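Local coordinates for SusD-like carbohydrate binding protein (Bacteroides vulgatus, PDB 3LEW) that probably binds carbohydrates at the bacterial outer membrane, as a SusD-family protein thought to serve nutrient uptake, at residues L132-P144 / F407-V419. Numbering follows the deposited sequence.
Sequences LASCYSFAIDKDP and FSLIDIIRNQQTV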
loop_
_atom_site.group_PDB
_atom_site.type_symbol
_atom_site.label_atom_id
_atom_site.label_comp_id
_atom_site.label_asym_id
_atom_site.label_seq_id
_atom_site.Cartn_x
_atom_site.Cartn_y
_atom_site.Cartn_z
ATOM N N LEU A 132 4.975 10.072 -1.407
ATOM C CA LEU A 132 4.829 11.216 -2.296
ATOM C C LEU A 132 5.370 10.883 -3.679
ATOM O O LEU A 132 4.657 11.088 -4.699
ATOM C CB LEU A 132 5.494 12.460 -1.692
ATOM C CG LEU A 132 4.789 13.037 -0.456
ATOM C CD1 LEU A 132 5.715 14.031 0.349
ATOM C CD2 LEU A 132 3.465 13.722 -0.809
ATOM N N ALA A 133 6.582 10.318 -3.750
ATOM C CA ALA A 133 7.219 10.023 -5.023
ATOM C C ALA A 133 6.426 9.028 -5.873
ATOM O O ALA A 133 6.344 9.164 -7.080
ATOM C CB ALA A 133 8.629 9.469 -4.798
ATOM N N SER A 134 5.867 8.017 -5.218
ATOM C CA SER A 134 5.207 6.904 -5.926
ATOM C C SER A 134 3.777 7.169 -6.346
ATOM O O SER A 134 3.260 6.410 -7.178
ATOM C CB SER A 134 5.285 5.613 -5.089
ATOM O OG SER A 134 4.627 5.720 -3.832
ATOM N N CYS A 135 3.105 8.186 -5.788
ATOM C CA CYS A 135 1.688 8.489 -6.009
ATOM C C CYS A 135 1.392 9.832 -6.711
ATOM O O CYS A 135 0.334 10.014 -7.254
ATOM C CB CYS A 135 0.977 8.556 -4.656
ATOM S SG CYS A 135 0.810 6.967 -3.827
ATOM N N TYR A 136 2.304 10.802 -6.601
ATOM C CA TYR A 136 2.057 12.183 -7.069
ATOM C C TYR A 136 2.695 12.551 -8.420
ATOM O O TYR A 136 2.602 13.720 -8.880
ATOM C CB TYR A 136 2.514 13.194 -5.993
ATOM C CG TYR A 136 1.603 13.275 -4.793
ATOM C CD1 TYR A 136 1.525 12.227 -3.851
ATOM C CD2 TYR A 136 0.743 14.340 -4.639
ATOM C CE1 TYR A 136 0.658 12.270 -2.732
ATOM C CE2 TYR A 136 -0.128 14.393 -3.550
ATOM C CZ TYR A 136 -0.171 13.340 -2.610
ATOM O OH TYR A 136 -1.008 13.458 -1.575
ATOM N N SER A 137 3.337 11.577 -9.051
ATOM C CA SER A 137 3.954 11.765 -10.352
ATOM C C SER A 137 3.869 10.435 -11.109
ATOM O O SER A 137 3.789 9.351 -10.511
ATOM C CB SER A 137 5.426 12.103 -10.211
ATOM O OG SER A 137 5.717 13.219 -9.365
ATOM N N PHE A 138 3.921 10.524 -12.423
ATOM C CA PHE A 138 4.120 9.332 -13.250
ATOM C C PHE A 138 5.530 8.760 -13.021
ATOM O O PHE A 138 6.381 9.364 -12.311
ATOM C CB PHE A 138 3.881 9.627 -14.748
ATOM C CG PHE A 138 2.486 10.091 -15.045
ATOM C CD1 PHE A 138 1.399 9.279 -14.733
ATOM C CD2 PHE A 138 2.256 11.332 -15.615
ATOM C CE1 PHE A 138 0.108 9.674 -15.017
ATOM C CE2 PHE A 138 0.964 11.761 -15.887
ATOM C CZ PHE A 138 -0.112 10.911 -15.608
ATOM N N ALA A 139 5.736 7.559 -13.541
ATOM C CA ALA A 139 6.990 6.794 -13.324
ATOM C C ALA A 139 8.229 7.659 -13.548
ATOM O O ALA A 139 8.260 8.550 -14.420
ATOM C CB ALA A 139 7.033 5.581 -14.229
ATOM N N ILE A 140 9.270 7.350 -12.781
ATOM C CA ILE A 140 10.531 8.073 -12.878
ATOM C C ILE A 140 11.148 7.992 -14.287
ATOM O O ILE A 140 11.873 8.901 -14.697
ATOM C CB ILE A 140 11.477 7.568 -11.748
ATOM C CG1 ILE A 140 12.628 8.522 -11.554
ATOM C CG2 ILE A 140 11.987 6.160 -12.041
ATOM C CD1 ILE A 140 13.553 8.169 -10.360
ATOM N N ASP A 141 10.872 6.924 -15.041
ATOM C CA ASP A 141 11.390 6.807 -16.399
ATOM C C ASP A 141 10.426 7.334 -17.460
ATOM O O ASP A 141 10.785 7.404 -18.617
ATOM C CB ASP A 141 11.853 5.377 -16.744
ATOM C CG ASP A 141 10.733 4.355 -16.730
ATOM O OD1 ASP A 141 9.811 4.475 -15.907
ATOM O OD2 ASP A 141 10.815 3.399 -17.544
ATOM N N LYS A 142 9.240 7.767 -17.046
ATOM C CA LYS A 142 8.297 8.425 -17.937
ATOM C C LYS A 142 8.754 9.878 -18.081
ATOM O O LYS A 142 8.982 10.351 -19.182
ATOM C CB LYS A 142 6.900 8.332 -17.359
ATOM C CG LYS A 142 5.793 8.811 -18.252
ATOM C CD LYS A 142 5.509 10.291 -18.163
ATOM C CE LYS A 142 4.071 10.623 -18.650
ATOM N NZ LYS A 142 3.932 12.119 -18.873
ATOM N N ASP A 143 8.967 10.563 -16.951
ATOM C CA ASP A 143 9.422 11.958 -16.937
ATOM C C ASP A 143 10.282 12.149 -15.634
ATOM O O ASP A 143 9.674 12.527 -14.616
ATOM C CB ASP A 143 8.087 12.785 -16.960
ATOM C CG ASP A 143 8.260 14.291 -17.155
ATOM O OD1 ASP A 143 9.415 14.743 -17.070
ATOM O OD2 ASP A 143 7.220 15.029 -17.370
ATOM N N PRO A 144 11.611 11.952 -15.640
ATOM C CA PRO A 144 12.284 12.098 -14.345
ATOM C C PRO A 144 12.302 13.483 -13.726
ATOM O O PRO A 144 12.572 13.616 -12.539
ATOM C CB PRO A 144 13.731 11.644 -14.632
ATOM C CG PRO A 144 13.888 11.712 -16.079
ATOM C CD PRO A 144 12.542 11.542 -16.709
ATOM N N PHE A 407 -1.237 -1.930 -3.287
ATOM C CA PHE A 407 -0.216 -1.794 -4.313
ATOM C C PHE A 407 -0.765 -1.632 -5.734
ATOM O O PHE A 407 0.021 -1.320 -6.630
ATOM C CB PHE A 407 0.687 -3.029 -4.314
ATOM C CG PHE A 407 1.443 -3.246 -3.033
ATOM C CD1 PHE A 407 2.660 -2.647 -2.826
ATOM C CD2 PHE A 407 0.928 -4.062 -2.032
ATOM C CE1 PHE A 407 3.350 -2.846 -1.632
ATOM C CE2 PHE A 407 1.629 -4.290 -0.840
ATOM C CZ PHE A 407 2.853 -3.687 -0.660
ATOM N N SER A 408 -2.057 -1.849 -5.978
ATOM C CA SER A 408 -2.482 -1.953 -7.392
ATOM C C SER A 408 -2.166 -0.698 -8.207
ATOM O O SER A 408 -1.562 -0.776 -9.268
ATOM C CB SER A 408 -3.973 -2.271 -7.557
ATOM O OG SER A 408 -4.362 -3.478 -6.883
ATOM N N LEU A 409 -2.557 0.475 -7.701
ATOM C CA LEU A 409 -2.298 1.740 -8.434
ATOM C C LEU A 409 -0.815 2.030 -8.491
ATOM O O LEU A 409 -0.323 2.590 -9.458
ATOM C CB LEU A 409 -3.000 2.901 -7.747
ATOM C CG LEU A 409 -2.827 4.305 -8.369
ATOM C CD1 LEU A 409 -3.511 4.416 -9.769
ATOM C CD2 LEU A 409 -3.386 5.390 -7.382
ATOM N N ILE A 410 -0.093 1.682 -7.421
ATOM C CA ILE A 410 1.348 1.989 -7.351
ATOM C C ILE A 410 2.104 1.253 -8.438
ATOM O O ILE A 410 2.942 1.814 -9.128
ATOM C CB ILE A 410 1.937 1.560 -5.963
ATOM C CG1 ILE A 410 1.209 2.303 -4.819
ATOM C CG2 ILE A 410 3.473 1.671 -5.972
ATOM C CD1 ILE A 410 1.169 3.807 -4.927
ATOM N N ASP A 411 1.681 0.032 -8.701
ATOM C CA ASP A 411 2.246 -0.775 -9.787
ATOM C C ASP A 411 1.841 -0.274 -11.158
ATOM O O ASP A 411 2.672 -0.223 -12.052
ATOM C CB ASP A 411 1.864 -2.229 -9.643
ATOM C CG ASP A 411 2.618 -2.930 -8.517
ATOM O OD1 ASP A 411 3.613 -2.394 -7.935
ATOM O OD2 ASP A 411 2.198 -4.065 -8.185
ATOM N N ILE A 412 0.568 0.113 -11.324
ATOM C CA ILE A 412 0.069 0.693 -12.583
ATOM C C ILE A 412 0.903 1.935 -12.979
ATOM O O ILE A 412 1.340 2.100 -14.139
ATOM C CB ILE A 412 -1.446 1.011 -12.450
ATOM C CG1 ILE A 412 -2.213 -0.326 -12.575
ATOM C CG2 ILE A 412 -1.946 2.014 -13.543
ATOM C CD1 ILE A 412 -3.674 -0.286 -12.141
ATOM N N ILE A 413 1.129 2.785 -12.013
ATOM C CA ILE A 413 1.934 4.016 -12.192
ATOM C C ILE A 413 3.400 3.655 -12.517
ATOM O O ILE A 413 3.901 4.009 -13.575
ATOM C CB ILE A 413 1.883 4.917 -10.980
ATOM C CG1 ILE A 413 0.502 5.589 -10.820
ATOM C CG2 ILE A 413 2.892 6.041 -11.086
ATOM C CD1 ILE A 413 0.279 6.377 -9.473
ATOM N N ARG A 414 4.068 2.936 -11.622
ATOM C CA ARG A 414 5.521 2.740 -11.810
ATOM C C ARG A 414 5.873 1.901 -13.033
ATOM O O ARG A 414 6.915 2.090 -13.648
ATOM C CB ARG A 414 6.149 2.178 -10.551
ATOM C CG ARG A 414 5.878 0.684 -10.326
ATOM C CD ARG A 414 6.374 0.210 -8.980
ATOM N NE ARG A 414 6.061 -1.205 -8.838
ATOM C CZ ARG A 414 6.818 -2.196 -9.311
ATOM N NH1 ARG A 414 7.976 -1.958 -9.864
ATOM N NH2 ARG A 414 6.396 -3.455 -9.201
ATOM N N ASN A 415 4.998 0.986 -13.423
ATOM C CA ASN A 415 5.264 0.122 -14.587
ATOM C C ASN A 415 4.701 0.679 -15.914
ATOM O O ASN A 415 4.843 0.049 -16.965
ATOM C CB ASN A 415 4.687 -1.272 -14.344
ATOM C CG ASN A 415 5.300 -1.968 -13.141
ATOM O OD1 ASN A 415 6.439 -1.727 -12.789
ATOM N ND2 ASN A 415 4.551 -2.903 -12.563
ATOM N N GLN A 416 4.023 1.830 -15.850
ATOM C CA GLN A 416 3.357 2.432 -17.028
ATOM C C GLN A 416 2.386 1.442 -17.658
ATOM O O GLN A 416 2.313 1.289 -18.883
ATOM C CB GLN A 416 4.359 2.993 -18.035
ATOM C CG GLN A 416 5.213 4.102 -17.463
ATOM C CD GLN A 416 6.089 4.741 -18.496
ATOM O OE1 GLN A 416 5.600 5.350 -19.485
ATOM N NE2 GLN A 416 7.389 4.590 -18.320
ATOM N N GLN A 417 1.610 0.783 -16.804
ATOM C CA GLN A 417 0.641 -0.167 -17.274
ATOM C C GLN A 417 -0.715 0.475 -17.358
ATOM O O GLN A 417 -0.890 1.621 -16.941
ATOM C CB GLN A 417 0.640 -1.393 -16.352
ATOM C CG GLN A 417 1.837 -2.310 -16.586
ATOM C CD GLN A 417 1.777 -3.495 -15.667
ATOM O OE1 GLN A 417 1.959 -3.358 -14.453
ATOM N NE2 GLN A 417 1.481 -4.671 -16.230
ATOM N N THR A 418 -1.671 -0.241 -17.963
ATOM C CA THR A 418 -3.044 0.227 -17.948
ATOM C C THR A 418 -3.910 -0.629 -17.049
ATOM O O THR A 418 -3.700 -1.824 -16.877
ATOM C CB THR A 418 -3.665 0.297 -19.339
ATOM O OG1 THR A 418 -4.945 0.956 -19.248
ATOM C CG2 THR A 418 -3.801 -1.116 -19.992
ATOM N N VAL A 419 -4.889 0.011 -16.416
ATOM C CA VAL A 419 -5.987 -0.676 -15.744
ATOM C C VAL A 419 -6.713 -1.516 -16.768
ATOM O O VAL A 419 -6.933 -1.055 -17.883
ATOM C CB VAL A 419 -6.997 0.351 -15.173
ATOM C CG1 VAL A 419 -8.365 -0.318 -14.813
ATOM C CG2 VAL A 419 -6.384 1.044 -13.989
HETATM O O HOH W 1 4.417 4.294 -8.368
HETATM O O HOH W 2 3.408 6.390 -14.769
HETATM O O HOH W 3 7.993 2.419 -16.164
HETATM O O HOH W 4 9.422 5.554 -20.340
#
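Ile413 packs against the last turn of helix 111-135 and the loop after it, its two branches set against backbone carbonyls. CG2 touches Ser137 O at 3.5 Å, and CD1 sits 3.8 Å from Ser134 O. This is a helix-end contact in the SusD fold: the last turn of helix 111-135 and the loop behind it pack on the short helix 408-414. Beside Ile413, CD1 of Ile410 lies near Cys135 SG in one of the two conformers of that cysteine. CG1 of Ile410 stands beside its backbone N (chi1 -59°), and a second bend at chi2 turns CD1 toward the end of helix 111-135. Tyr215 of helix 202-215 also packs on Ile410. Two waters join the backbones. One donates to both Ser134 O and Ile410 O; the other accepts from Ala139 N and donates to Ile413 O.

Helix 408-414 is followed by a Schellman motif, with Gln416 at positive phi. CB of Ala139 points into this end and meets Arg414 O at 3.5 Å. From the motif, Gln416 extends past Ala139 CB to the far side of the 139-142 turn. The Gln416 side chain crosses that of Lys142 at about a right angle, with OE1 3.7 Å from Lys142 CG, and OE1 is also hydrogen-bonded to Asn464. Its NE2 makes a weak, bent bond to Asp141 OD1 (3.4 Å, 133°), the amide and carboxylate planes being almost perpendicular. Cutting Gln416 back to an alanine would probably leave Asn464 ND2 without this acceptor and Asp141 without its direct amide link to the helix end. Water supports the link: one molecule accepts from NE2 and donates to Asp141 O. Another accepts from NE2 and donates to both Asp141 OD1 and Arg414 O, each at 2.8 Å.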